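Local coordinates for protein probable ss-1,3-N-acetylglucosaminyltransferase (Staphylococcus aureus subsp. aureus N315, PDB 6H21) that is probably a glycosyltransferase of family 2, with a GT-A catalytic fold joined to a helical linker domain, modelled with manganese and uridine-diphosphate-N-acetylglucosamine, at residues 285-290 / 336-341; 306-311 / 329-334; 278-283 / 318-323; 168-173 / 274-279. All coordinates share one frame; numbering follows the deposited sequence.

Overall arrangement
From the N terminus, contact 4 comes first: it closes a loop of about a hundred residues, bringing 168-173 of the glycosyltransferase family 2 region against helix 264-281 of the TarS linker region. The other three contacts lie within the linker region. Contact 3 begins on the same helix, sharing Leu278 and Leu279 with contact 4, and reaches the loop ahead of helix 324-332. Contact 1 joins the loop at 285-290 to helix 335-344, and contact 2, between helices 294-308 and 324-332, is nested inside it. Contact 3 crosses both contact 1 and contact 2, so the segments of the linker region alternate along the chain, while contact 4 ties them to the GT-A fold.

Contact 1 (285-290 / 336-341); sequences KNFANS and LAVMIA
Apolar packing between Ala288 and the Val338-Met339 pair forms the centre of this contact. Ala288 directs its methyl at the helix, where CB lies 3.6 Å from CG1 of Val338 and 3.8 Å from CG of Met339. The valine presents this branch because CG1 stands anti to its backbone N (chi1 -179°). Phe287 adds a looser contact, its CE1 4.3 Å from Val338 CG1, while the CB of Ala288 itself sits over the centre of one face of the phenyl ring.

The polar part is a single hydrogen bond. Asn289 ND2 donates to the backbone O of Met339 over 3.1 Å, nearly straight at 176°, with the acceptor in the amide plane and the donor on a lone pair of the carbonyl. The other end of the same amide, OD1, lies 3.7 Å from Met339 CE and accepts a hydrogen bond from Asn324 of the second subunit, so both ends of the amide are engaged and its rotation is fixed.

Within 285-290, the type I turn from Phe287 to Ser290 is held by the O of Phe287, which accepts from both the N and the OG of Ser290.

The turn belongs to the loop between helices 264-281 and 294-308, and Phe287 also meets Trp300 of the latter. Helix 335-344 packs through Val338 on Ala329 of helix 324-332, while Ile340 touches residues of both other subunits.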
loop_
_atom_site.group_PDB
_atom_site.type_symbol
_atom_site.label_atom_id
_atom_site.label_comp_id
_atom_site.label_asym_id
_atom_site.label_seq_id
_atom_site.Cartn_x
_atom_site.Cartn_y
_atom_site.Cartn_z
ATOM N N LYS C 285 0.078 18.025 7.527
ATOM C CA LYS C 285 0.624 16.693 7.745
ATOM C C LYS C 285 -0.177 15.651 6.941
ATOM O O LYS C 285 0.386 14.660 6.511
ATOM C CB LYS C 285 0.631 16.377 9.237
ATOM C CG LYS C 285 -0.754 16.191 9.836
ATOM C CD LYS C 285 -0.699 15.630 11.237
ATOM C CE LYS C 285 -2.044 15.625 11.925
ATOM N NZ LYS C 285 -1.914 16.053 13.337
ATOM N N ASN C 286 -1.466 15.920 6.704
ATOM C CA ASN C 286 -2.359 15.007 5.990
ATOM C C ASN C 286 -2.680 15.558 4.600
ATOM O O ASN C 286 -3.783 15.381 4.103
ATOM C CB ASN C 286 -3.637 14.756 6.787
ATOM C CG ASN C 286 -3.392 13.926 8.027
ATOM O OD1 ASN C 286 -2.593 12.996 8.004
ATOM N ND2 ASN C 286 -4.087 14.241 9.107
ATOM N N PHE C 287 -1.688 16.190 3.962
ATOM C CA PHE C 287 -1.904 16.811 2.662
ATOM C C PHE C 287 -2.264 15.769 1.586
ATOM O O PHE C 287 -2.995 16.083 0.652
ATOM C CB PHE C 287 -0.654 17.579 2.227
ATOM C CG PHE C 287 0.474 16.719 1.716
ATOM C CD1 PHE C 287 1.372 16.121 2.588
ATOM C CD2 PHE C 287 0.610 16.476 0.356
ATOM C CE1 PHE C 287 2.390 15.308 2.118
ATOM C CE2 PHE C 287 1.627 15.659 -0.110
ATOM C CZ PHE C 287 2.514 15.077 0.773
ATOM N N ALA C 288 -1.716 14.555 1.690
ATOM C CA ALA C 288 -1.701 13.597 0.538
ATOM C C ALA C 288 -3.125 13.221 0.092
ATOM O O ALA C 288 -3.364 13.153 -1.106
ATOM C CB ALA C 288 -0.849 12.375 0.843
ATOM N N ASN C 289 -4.059 13.020 1.032
ATOM C CA ASN C 289 -5.429 12.656 0.705
ATOM C C ASN C 289 -6.379 13.868 0.812
ATOM O O ASN C 289 -7.582 13.690 0.867
ATOM C CB ASN C 289 -5.921 11.522 1.605
ATOM C CG ASN C 289 -5.219 10.210 1.342
ATOM O OD1 ASN C 289 -5.434 9.579 0.309
ATOM N ND2 ASN C 289 -4.403 9.776 2.274
ATOM N N SER C 290 -5.821 15.087 0.869
ATOM C CA SER C 290 -6.568 16.317 1.052
ATOM C C SER C 290 -7.186 16.749 -0.278
ATOM O O SER C 290 -6.962 16.136 -1.315
ATOM C CB SER C 290 -5.677 17.418 1.614
ATOM O OG SER C 290 -4.826 17.968 0.606
ATOM N N LEU C 336 1.689 8.496 -4.226
ATOM C CA LEU C 336 0.746 7.332 -4.079
ATOM C C LEU C 336 1.020 6.602 -2.757
ATOM O O LEU C 336 0.097 6.200 -2.043
ATOM C CB LEU C 336 0.892 6.375 -5.268
ATOM C CG LEU C 336 0.232 6.804 -6.582
ATOM C CD1 LEU C 336 0.486 5.793 -7.688
ATOM C CD2 LEU C 336 -1.255 6.986 -6.416
ATOM N N ALA C 337 2.302 6.420 -2.467
ATOM C CA ALA C 337 2.753 5.740 -1.256
ATOM C C ALA C 337 2.410 6.570 -0.014
ATOM O O ALA C 337 2.021 6.006 0.983
ATOM C CB ALA C 337 4.219 5.434 -1.339
ATOM N N VAL C 338 2.487 7.907 -0.080
ATOM C CA VAL C 338 2.090 8.723 1.090
ATOM C C VAL C 338 0.576 8.598 1.321
ATOM O O VAL C 338 0.120 8.402 2.460
ATOM C CB VAL C 338 2.552 10.190 0.980
ATOM C CG1 VAL C 338 2.141 10.990 2.207
ATOM C CG2 VAL C 338 4.056 10.285 0.755
ATOM N N MET C 339 -0.200 8.705 0.237
ATOM C CA MET C 339 -1.631 8.523 0.273
ATOM C C MET C 339 -1.964 7.175 0.943
ATOM O O MET C 339 -2.803 7.121 1.835
ATOM C CB MET C 339 -2.222 8.553 -1.137
ATOM C CG MET C 339 -2.233 9.929 -1.763
ATOM S SD MET C 339 -2.803 9.868 -3.460
ATOM C CE MET C 339 -4.570 9.687 -3.250
ATOM N N ILE C 340 -1.285 6.114 0.523
ATOM C CA ILE C 340 -1.535 4.771 1.071
ATOM C C ILE C 340 -1.129 4.753 2.552
ATOM O O ILE C 340 -1.883 4.336 3.373
ATOM C CB ILE C 340 -0.808 3.699 0.243
ATOM C CG1 ILE C 340 -1.424 3.554 -1.152
ATOM C CG2 ILE C 340 -0.784 2.369 0.977
ATOM C CD1 ILE C 340 -0.468 2.964 -2.173
ATOM N N ALA C 341 0.042 5.303 2.873
ATOM C CA ALA C 341 0.521 5.337 4.277
ATOM C C ALA C 341 -0.520 6.013 5.177
ATOM O O ALA C 341 -0.814 5.520 6.284
ATOM C CB ALA C 341 1.847 6.038 4.369
#

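Contact 2 (306-311 / 329-334); sequences KTINKV and AIRQND
Arg331 lays its guanidinium under the CG2 branch of Ile308, which sits over the centre of one face, 3.8 Å from CZ. The arginine runs extended from CG to NE, carrying its head past the end of helix 294-308 into the type I turn from Ile308 to Val311. There NH1 donates to the O of Val311 at 3.1 Å, approaching from above the carbonyl plane, while NH2 makes a weak bond to the same oxygen. NH2 also reaches Asn309 OD1 at 3.3 Å, on a lone pair of the amide. In return, Asn309 ND2 donates to the backbone O of Arg331 over 3.0 Å and almost straight (176°), so one asparagine amide grips both the backbone and the side chain of Arg331. A water bridges the O atoms of Asn309 and Val311. Outside the two segments, NE forms a salt bridge with Asp316, which probably helps to stabilise the positive charge.

Behind this network, Ile308 CG1 packs on Ile330 CG2 at 4.1 Å. The arrangement borders a tight junction in which the Schellman end of helix 324-332, at Asn333, runs straight into the start of helix 335-344, capped by Asp334, within the TarS linker region.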
loop_
_atom_site.group_PDB
_atom_site.type_symbol
_atom_site.label_atom_id
_atom_site.label_comp_id
_atom_site.label_asym_id
_atom_site.label_seq_id
_atom_site.Cartn_x
_atom_site.Cartn_y
_atom_site.Cartn_z
ATOM N N LYS C 306 12.954 16.585 -0.492
ATOM C CA LYS C 306 14.297 17.245 -0.575
ATOM C C LYS C 306 14.894 17.518 0.821
ATOM O O LYS C 306 16.101 17.295 1.070
ATOM C CB LYS C 306 14.173 18.550 -1.362
ATOM C CG LYS C 306 14.116 18.410 -2.881
ATOM C CD LYS C 306 14.301 19.752 -3.618
ATOM N N THR C 307 14.084 18.047 1.733
ATOM C CA THR C 307 14.527 18.365 3.093
ATOM C C THR C 307 14.843 17.092 3.899
ATOM O O THR C 307 15.881 17.034 4.612
ATOM C CB THR C 307 13.473 19.188 3.836
ATOM O OG1 THR C 307 13.298 20.407 3.112
ATOM C CG2 THR C 307 13.852 19.485 5.268
ATOM N N ILE C 308 13.936 16.098 3.855
ATOM C CA ILE C 308 14.146 14.897 4.683
ATOM C C ILE C 308 15.366 14.120 4.171
ATOM O O ILE C 308 16.063 13.500 4.967
ATOM C CB ILE C 308 12.877 14.028 4.786
ATOM C CG1 ILE C 308 11.748 14.791 5.473
ATOM C CG2 ILE C 308 13.152 12.722 5.517
ATOM C CD1 ILE C 308 12.071 15.130 6.910
ATOM N N ASN C 309 15.669 14.221 2.867
ATOM C CA ASN C 309 16.763 13.450 2.274
ATOM C C ASN C 309 18.119 14.054 2.617
ATOM O O ASN C 309 19.134 13.483 2.285
ATOM C CB ASN C 309 16.599 13.251 0.769
ATOM C CG ASN C 309 15.679 12.079 0.488
ATOM O OD1 ASN C 309 15.635 11.135 1.266
ATOM N ND2 ASN C 309 14.890 12.170 -0.565
ATOM N N LYS C 310 18.127 15.204 3.286
ATOM C CA LYS C 310 19.360 15.745 3.831
ATOM C C LYS C 310 19.576 15.234 5.262
ATOM O O LYS C 310 20.601 15.512 5.868
ATOM C CB LYS C 310 19.313 17.268 3.776
ATOM C CG LYS C 310 19.348 17.842 2.374
ATOM C CD LYS C 310 19.120 19.343 2.382
ATOM C CE LYS C 310 19.011 19.915 0.988
ATOM N NZ LYS C 310 18.807 21.378 1.046
ATOM N N VAL C 311 18.601 14.509 5.808
ATOM C CA VAL C 311 18.709 14.001 7.158
ATOM C C VAL C 311 19.260 12.587 7.048
ATOM O O VAL C 311 18.769 11.810 6.249
ATOM C CB VAL C 311 17.362 14.058 7.896
ATOM C CG1 VAL C 311 17.497 13.599 9.335
ATOM C CG2 VAL C 311 16.757 15.444 7.820
ATOM N N ALA C 329 8.009 6.745 2.277
ATOM C CA ALA C 329 7.308 7.248 1.122
ATOM C C ALA C 329 7.728 8.701 0.841
ATOM O O ALA C 329 7.909 9.064 -0.309
ATOM C CB ALA C 329 5.825 7.118 1.315
ATOM N N ILE C 330 7.877 9.503 1.898
ATOM C CA ILE C 330 8.379 10.894 1.758
ATOM C C ILE C 330 9.802 10.874 1.201
ATOM O O ILE C 330 10.115 11.620 0.246
ATOM C CB ILE C 330 8.246 11.667 3.078
ATOM C CG1 ILE C 330 6.768 11.844 3.425
ATOM C CG2 ILE C 330 8.986 13.013 3.004
ATOM C CD1 ILE C 330 6.497 12.162 4.860
ATOM N N ARG C 331 10.667 10.008 1.748
ATOM C CA ARG C 331 12.044 9.910 1.239
ATOM C C ARG C 331 12.035 9.565 -0.255
ATOM O O ARG C 331 12.845 10.088 -0.997
ATOM C CB ARG C 331 12.905 8.892 1.995
ATOM C CG ARG C 331 13.267 9.309 3.414
ATOM C CD ARG C 331 14.390 8.488 4.003
ATOM N NE ARG C 331 14.849 8.992 5.291
ATOM C CZ ARG C 331 15.780 9.915 5.470
ATOM N NH1 ARG C 331 16.122 10.252 6.704
ATOM N NH2 ARG C 331 16.332 10.508 4.426
ATOM N N GLN C 332 11.128 8.668 -0.671
ATOM C CA GLN C 332 11.071 8.196 -2.062
ATOM C C GLN C 332 10.346 9.210 -2.965
ATOM O O GLN C 332 10.323 9.014 -4.167
ATOM C CB GLN C 332 10.351 6.842 -2.146
ATOM C CG GLN C 332 11.078 5.711 -1.416
ATOM C CD GLN C 332 12.425 5.393 -2.014
ATOM O OE1 GLN C 332 12.632 5.538 -3.208
ATOM N NE2 GLN C 332 13.370 4.991 -1.183
ATOM N N ASN C 333 9.727 10.253 -2.389
ATOM C CA ASN C 333 9.026 11.312 -3.155
ATOM C C ASN C 333 7.889 10.656 -3.960
ATOM O O ASN C 333 7.729 10.906 -5.131
ATOM C CB ASN C 333 10.015 12.122 -4.018
ATOM C CG ASN C 333 9.471 13.439 -4.538
ATOM O OD1 ASN C 333 8.531 14.018 -3.982
ATOM N ND2 ASN C 333 10.093 13.951 -5.588
ATOM N N ASP C 334 7.087 9.817 -3.287
ATOM C CA ASP C 334 6.093 8.950 -3.920
ATOM C C ASP C 334 4.707 9.275 -3.356
ATOM O O ASP C 334 4.349 8.811 -2.280
ATOM C CB ASP C 334 6.450 7.481 -3.697
ATOM C CG ASP C 334 5.667 6.476 -4.538
ATOM O OD1 ASP C 334 4.415 6.544 -4.596
ATOM O OD2 ASP C 334 6.316 5.549 -5.032
HETATM O O HOH W 1 19.533 10.867 4.053
#

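Contact 3 (278-283 / 318-323); sequences LLRHGQ and YVTQIF
Leu279 and Phe323 point at each other from the two segments and pass alongside each other, running opposite ways. CB of the leucine stands over the ring of Phe323, 4.1 Å from its centroid and only 8° off the normal, a CH-pi contact. Its CD1 reaches on to Phe323 CB at 3.7 Å and, more loosely, to Val319 CG1. The opposite face of the ring carries Ile322 CG1, offset toward the rim, so the phenyl is sandwiched between aliphatic groups.

Arg280 lies nearly perpendicular to the Phe323 side chain. Its CG touches CZ of the ring at 3.8 Å, and NE lies at the ring edge, in its plane; the guanidinium and ring planes are inclined at 68°, which rules out a flat stack. With its aliphatic chain drawn out straight, Arg280 brings NH2 beside Thr320, 3.6 Å from its CG2. At the same end NH1 is hydrogen-bonded to Tyr170.

Segment 278-283 runs from the last part of helix 264-281 into the loop after it, and 318-323 leads into helix 324-332, with Phe323 at its N-cap position. Leu279 also packs on Ile330 of that helix, whereas Leu278 faces Tyr244, Ile248 and Tyr252 of helix 242-256.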
loop_
_atom_site.group_PDB
_atom_site.type_symbol
_atom_site.label_atom_id
_atom_site.label_comp_id
_atom_site.label_asym_id
_atom_site.label_seq_id
_atom_site.Cartn_x
_atom_site.Cartn_y
_atom_site.Cartn_z
ATOM N N LEU C 278 7.426 16.058 13.767
ATOM C CA LEU C 278 7.043 16.683 12.503
ATOM C C LEU C 278 5.886 15.914 11.835
ATOM O O LEU C 278 4.906 16.492 11.333
ATOM C CB LEU C 278 8.279 16.735 11.603
ATOM C CG LEU C 278 8.082 17.364 10.233
ATOM C CD1 LEU C 278 7.707 18.821 10.369
ATOM C CD2 LEU C 278 9.332 17.225 9.386
ATOM N N LEU C 279 6.005 14.593 11.809
ATOM C CA LEU C 279 4.969 13.729 11.242
ATOM C C LEU C 279 3.674 13.802 12.062
ATOM O O LEU C 279 2.603 13.672 11.488
ATOM C CB LEU C 279 5.506 12.297 11.173
ATOM C CG LEU C 279 6.565 12.079 10.095
ATOM C CD1 LEU C 279 7.152 10.685 10.186
ATOM C CD2 LEU C 279 5.984 12.324 8.706
ATOM N N ARG C 280 3.777 14.058 13.372
ATOM C CA ARG C 280 2.616 14.103 14.288
ATOM C C ARG C 280 1.892 15.458 14.258
ATOM O O ARG C 280 0.665 15.491 14.401
ATOM C CB ARG C 280 3.040 13.795 15.723
ATOM C CG ARG C 280 3.049 12.310 16.046
ATOM C CD ARG C 280 3.344 12.019 17.505
ATOM N NE ARG C 280 3.468 10.579 17.660
ATOM C CZ ARG C 280 4.237 9.963 18.554
ATOM N NH1 ARG C 280 5.077 10.663 19.308
ATOM N NH2 ARG C 280 4.149 8.649 18.688
ATOM N N HIS C 281 2.630 16.561 14.077
ATOM C CA HIS C 281 2.046 17.905 14.258
ATOM C C HIS C 281 2.483 18.892 13.172
ATOM O O HIS C 281 2.146 20.058 13.275
ATOM C CB HIS C 281 2.401 18.446 15.649
ATOM C CG HIS C 281 1.788 17.659 16.755
ATOM N ND1 HIS C 281 0.415 17.518 16.889
ATOM C CD2 HIS C 281 2.335 16.934 17.749
ATOM C CE1 HIS C 281 0.147 16.743 17.921
ATOM N NE2 HIS C 281 1.308 16.385 18.474
ATOM N N GLY C 282 3.233 18.443 12.158
ATOM C CA GLY C 282 3.702 19.322 11.100
ATOM C C GLY C 282 2.577 20.011 10.331
ATOM O O GLY C 282 1.409 19.579 10.325
ATOM N N GLN C 283 2.941 21.105 9.655
ATOM C CA GLN C 283 2.043 21.781 8.692
ATOM C C GLN C 283 1.580 20.791 7.607
ATOM O O GLN C 283 2.392 20.077 7.049
ATOM C CB GLN C 283 2.770 22.922 7.979
ATOM C CG GLN C 283 2.366 24.327 8.395
ATOM C CD GLN C 283 2.444 25.251 7.193
ATOM O OE1 GLN C 283 1.458 25.483 6.482
ATOM N NE2 GLN C 283 3.640 25.742 6.916
ATOM N N TYR C 318 14.959 5.817 14.998
ATOM C CA TYR C 318 14.490 6.462 16.205
ATOM C C TYR C 318 13.080 7.035 16.023
ATOM O O TYR C 318 12.540 7.575 16.947
ATOM C CB TYR C 318 15.492 7.531 16.645
ATOM C CG TYR C 318 16.799 6.940 17.100
ATOM C CD1 TYR C 318 16.882 6.230 18.289
ATOM C CD2 TYR C 318 17.940 7.052 16.323
ATOM C CE1 TYR C 318 18.077 5.669 18.716
ATOM C CE2 TYR C 318 19.139 6.494 16.730
ATOM C CZ TYR C 318 19.208 5.798 17.927
ATOM O OH TYR C 318 20.396 5.262 18.335
ATOM N N VAL C 319 12.482 6.889 14.843
ATOM C CA VAL C 319 11.143 7.408 14.589
ATOM C C VAL C 319 10.129 6.374 15.093
ATOM O O VAL C 319 10.347 5.175 14.904
ATOM C CB VAL C 319 10.964 7.672 13.084
ATOM C CG1 VAL C 319 9.531 8.000 12.723
ATOM C CG2 VAL C 319 11.929 8.739 12.599
ATOM N N THR C 320 9.023 6.825 15.698
ATOM C CA THR C 320 7.995 5.908 16.148
ATOM C C THR C 320 7.567 5.013 14.969
ATOM O O THR C 320 7.291 5.494 13.879
ATOM C CB THR C 320 6.850 6.663 16.833
ATOM O OG1 THR C 320 7.441 7.428 17.888
ATOM C CG2 THR C 320 5.811 5.737 17.439
ATOM N N GLN C 321 7.509 3.698 15.207
ATOM C CA GLN C 321 7.562 2.752 14.089
ATOM C C GLN C 321 6.257 2.756 13.278
ATOM O O GLN C 321 6.308 2.425 12.121
ATOM C CB GLN C 321 7.975 1.340 14.528
ATOM C CG GLN C 321 9.492 1.120 14.524
ATOM C CD GLN C 321 10.255 1.725 13.356
ATOM O OE1 GLN C 321 10.292 1.170 12.257
ATOM N NE2 GLN C 321 10.889 2.874 13.572
ATOM N N ILE C 322 5.124 3.171 13.844
ATOM C CA ILE C 322 3.918 3.313 13.024
ATOM C C ILE C 322 4.194 4.222 11.812
ATOM O O ILE C 322 3.471 4.145 10.838
ATOM C CB ILE C 322 2.701 3.841 13.808
ATOM C CG1 ILE C 322 2.998 5.157 14.522
ATOM C CG2 ILE C 322 2.159 2.792 14.756
ATOM C CD1 ILE C 322 1.759 5.864 15.030
ATOM N N PHE C 323 5.190 5.117 11.885
ATOM C CA PHE C 323 5.407 6.074 10.805
ATOM C C PHE C 323 6.412 5.556 9.768
ATOM O O PHE C 323 6.808 6.343 8.871
ATOM C CB PHE C 323 5.865 7.429 11.355
ATOM C CG PHE C 323 4.802 8.187 12.108
ATOM C CD1 PHE C 323 3.639 8.587 11.476
ATOM C CD2 PHE C 323 4.978 8.523 13.439
ATOM C CE1 PHE C 323 2.646 9.258 12.171
ATOM C CE2 PHE C 323 3.989 9.203 14.128
ATOM C CZ PHE C 323 2.817 9.550 13.496
#

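Contact 4 (168-173 / 274-279); sequences IFYALS and YTTRLL
A short 3-10 segment, 168-170, lies against helix 264-281, its backbone coming closest where the CA atoms of Phe169 and Tyr274 are 6.6 Å apart. Phe169 and Tyr274 form a T-shaped pair: the edge of the tyrosine ring is directed at the face of the phenylalanine, with centroids 5.8 Å apart and planes at 84°. The rim of Phe169 also rests on the start of the tyrosine side chain, CE2 lying 4.0 Å from Tyr274 CB. Leu172 extends the apolar patch, placing CD1 4.1 Å from Tyr274 CE1, near the plane of that ring. The tyrosine hydroxyl is hydrogen-bonded to Gln200 of helix 198-207, which anchors the far end of the ring.

Arg277 engages Tyr170 through its aliphatic part. CG sits over the face of the ring, 4.1 Å from the centroid and offset toward the rim, while CB of Arg277 is 3.8 Å from CZ of Tyr170. With CG anti to the backbone N (chi1 176°), the chain first passes across the tyrosine; a bend at chi2 then turns its outer part, and CG also lies 3.3 Å from the O of Phe169. Tyr170 OH rests against CG2 of Thr276.

The contact is an interdomain seam, joining the GT-A glycosyltransferase region to the TarS linker region. It lies beside the pocket that holds uridine-diphosphate-N-acetylglucosamine, which Ser173 touches, and the Arg277 side chain is about 8 Å from that ligand.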
loop_
_atom_site.group_PDB
_atom_site.type_symbol
_atom_site.label_atom_id
_atom_site.label_comp_id
_atom_site.label_asym_id
_atom_site.label_seq_id
_atom_site.Cartn_x
_atom_site.Cartn_y
_atom_site.Cartn_z
ATOM N N ILE C 168 10.186 17.921 25.159
ATOM C CA ILE C 168 10.410 19.355 24.924
ATOM C C ILE C 168 10.185 19.674 23.440
ATOM O O ILE C 168 9.774 20.788 23.125
ATOM C CB ILE C 168 11.793 19.816 25.443
ATOM C CG1 ILE C 168 11.968 19.452 26.916
ATOM C CG2 ILE C 168 12.022 21.307 25.214
ATOM C CD1 ILE C 168 13.206 20.039 27.553
ATOM N N PHE C 169 10.380 18.696 22.541
ATOM C CA PHE C 169 10.139 18.933 21.110
ATOM C C PHE C 169 8.653 19.167 20.795
ATOM O O PHE C 169 8.331 19.546 19.684
ATOM C CB PHE C 169 10.639 17.774 20.247
ATOM C CG PHE C 169 12.117 17.788 19.969
ATOM C CD1 PHE C 169 12.880 18.926 20.142
ATOM C CD2 PHE C 169 12.743 16.641 19.518
ATOM C CE1 PHE C 169 14.247 18.907 19.900
ATOM C CE2 PHE C 169 14.105 16.628 19.249
ATOM C CZ PHE C 169 14.850 17.766 19.417
ATOM N N TYR C 170 7.771 18.977 21.777
ATOM C CA TYR C 170 6.346 19.234 21.599
ATOM C C TYR C 170 5.940 20.566 22.249
ATOM O O TYR C 170 4.771 20.842 22.376
ATOM C CB TYR C 170 5.556 18.037 22.147
ATOM C CG TYR C 170 5.812 16.787 21.348
ATOM C CD1 TYR C 170 6.950 16.029 21.566
ATOM C CD2 TYR C 170 4.968 16.410 20.317
ATOM C CE1 TYR C 170 7.226 14.906 20.805
ATOM C CE2 TYR C 170 5.227 15.287 19.552
ATOM C CZ TYR C 170 6.359 14.534 19.792
ATOM O OH TYR C 170 6.621 13.427 19.041
ATOM N N ALA C 171 6.919 21.369 22.670
ATOM C CA ALA C 171 6.689 22.626 23.370
ATOM C C ALA C 171 7.785 23.627 22.975
ATOM O O ALA C 171 8.573 24.083 23.794
ATOM C CB ALA C 171 6.663 22.377 24.864
ATOM N N LEU C 172 7.794 23.984 21.695
ATOM C CA LEU C 172 8.894 24.680 21.083
ATOM C C LEU C 172 8.583 26.163 20.840
ATOM O O LEU C 172 9.373 26.849 20.174
ATOM C CB LEU C 172 9.220 23.964 19.773
ATOM C CG LEU C 172 9.959 22.643 19.914
ATOM C CD1 LEU C 172 10.208 22.045 18.541
ATOM C CD2 LEU C 172 11.257 22.797 20.687
ATOM N N SER C 173 7.504 26.693 21.415
ATOM C CA SER C 173 7.270 28.156 21.371
ATOM C C SER C 173 8.411 28.849 22.125
ATOM O O SER C 173 9.066 28.238 22.966
ATOM C CB SER C 173 5.932 28.556 21.950
ATOM O OG SER C 173 5.991 28.662 23.365
ATOM N N TYR C 274 12.664 14.445 16.421
ATOM C CA TYR C 274 12.092 15.637 15.785
ATOM C C TYR C 274 11.233 15.199 14.585
ATOM O O TYR C 274 10.145 15.743 14.363
ATOM C CB TYR C 274 13.131 16.691 15.371
ATOM C CG TYR C 274 12.423 17.890 14.803
ATOM C CD1 TYR C 274 11.839 18.825 15.639
ATOM C CD2 TYR C 274 12.173 17.987 13.450
ATOM C CE1 TYR C 274 11.082 19.876 15.137
ATOM C CE2 TYR C 274 11.383 19.008 12.938
ATOM C CZ TYR C 274 10.839 19.962 13.779
ATOM O OH TYR C 274 10.063 20.971 13.268
ATOM N N THR C 275 11.735 14.235 13.809
ATOM C CA THR C 275 11.003 13.716 12.659
ATOM C C THR C 275 9.625 13.204 13.115
ATOM O O THR C 275 8.624 13.462 12.463
ATOM C CB THR C 275 11.811 12.652 11.901
ATOM O OG1 THR C 275 13.011 13.234 11.379
ATOM C CG2 THR C 275 11.007 12.054 10.766
ATOM N N THR C 276 9.588 12.480 14.237
ATOM C CA THR C 276 8.350 11.978 14.821
ATOM C C THR C 276 7.409 13.149 15.121
ATOM O O THR C 276 6.245 13.130 14.737
ATOM C CB THR C 276 8.604 11.132 16.078
ATOM O OG1 THR C 276 9.483 10.060 15.732
ATOM C CG2 THR C 276 7.338 10.567 16.690
ATOM N N ARG C 277 7.927 14.174 15.801
ATOM C CA ARG C 277 7.147 15.368 16.105
ATOM C C ARG C 277 6.597 15.989 14.809
ATOM O O ARG C 277 5.435 16.416 14.766
ATOM C CB ARG C 277 7.996 16.375 16.892
ATOM C CG ARG C 277 7.295 17.696 17.175
ATOM C CD ARG C 277 7.677 18.770 16.183
ATOM N NE ARG C 277 6.625 19.780 16.108
ATOM C CZ ARG C 277 6.291 20.439 15.004
ATOM N NH1 ARG C 277 5.231 21.233 15.027
ATOM N NH2 ARG C 277 6.996 20.285 13.885
ATOM N N LEU C 278 7.426 16.058 13.767
ATOM C CA LEU C 278 7.043 16.683 12.503
ATOM C C LEU C 278 5.886 15.914 11.835
ATOM O O LEU C 278 4.906 16.492 11.333
ATOM C CB LEU C 278 8.279 16.735 11.603
ATOM C CG LEU C 278 8.082 17.364 10.233
ATOM C CD1 LEU C 278 7.707 18.821 10.369
ATOM C CD2 LEU C 278 9.332 17.225 9.386
ATOM N N LEU C 279 6.005 14.593 11.809
ATOM C CA LEU C 279 4.969 13.729 11.242
ATOM C C LEU C 279 3.674 13.802 12.062
ATOM O O LEU C 279 2.603 13.672 11.488
ATOM C CB LEU C 279 5.506 12.297 11.173
ATOM C CG LEU C 279 6.565 12.079 10.095
ATOM C CD1 LEU C 279 7.152 10.685 10.186
ATOM C CD2 LEU C 279 5.984 12.324 8.706
#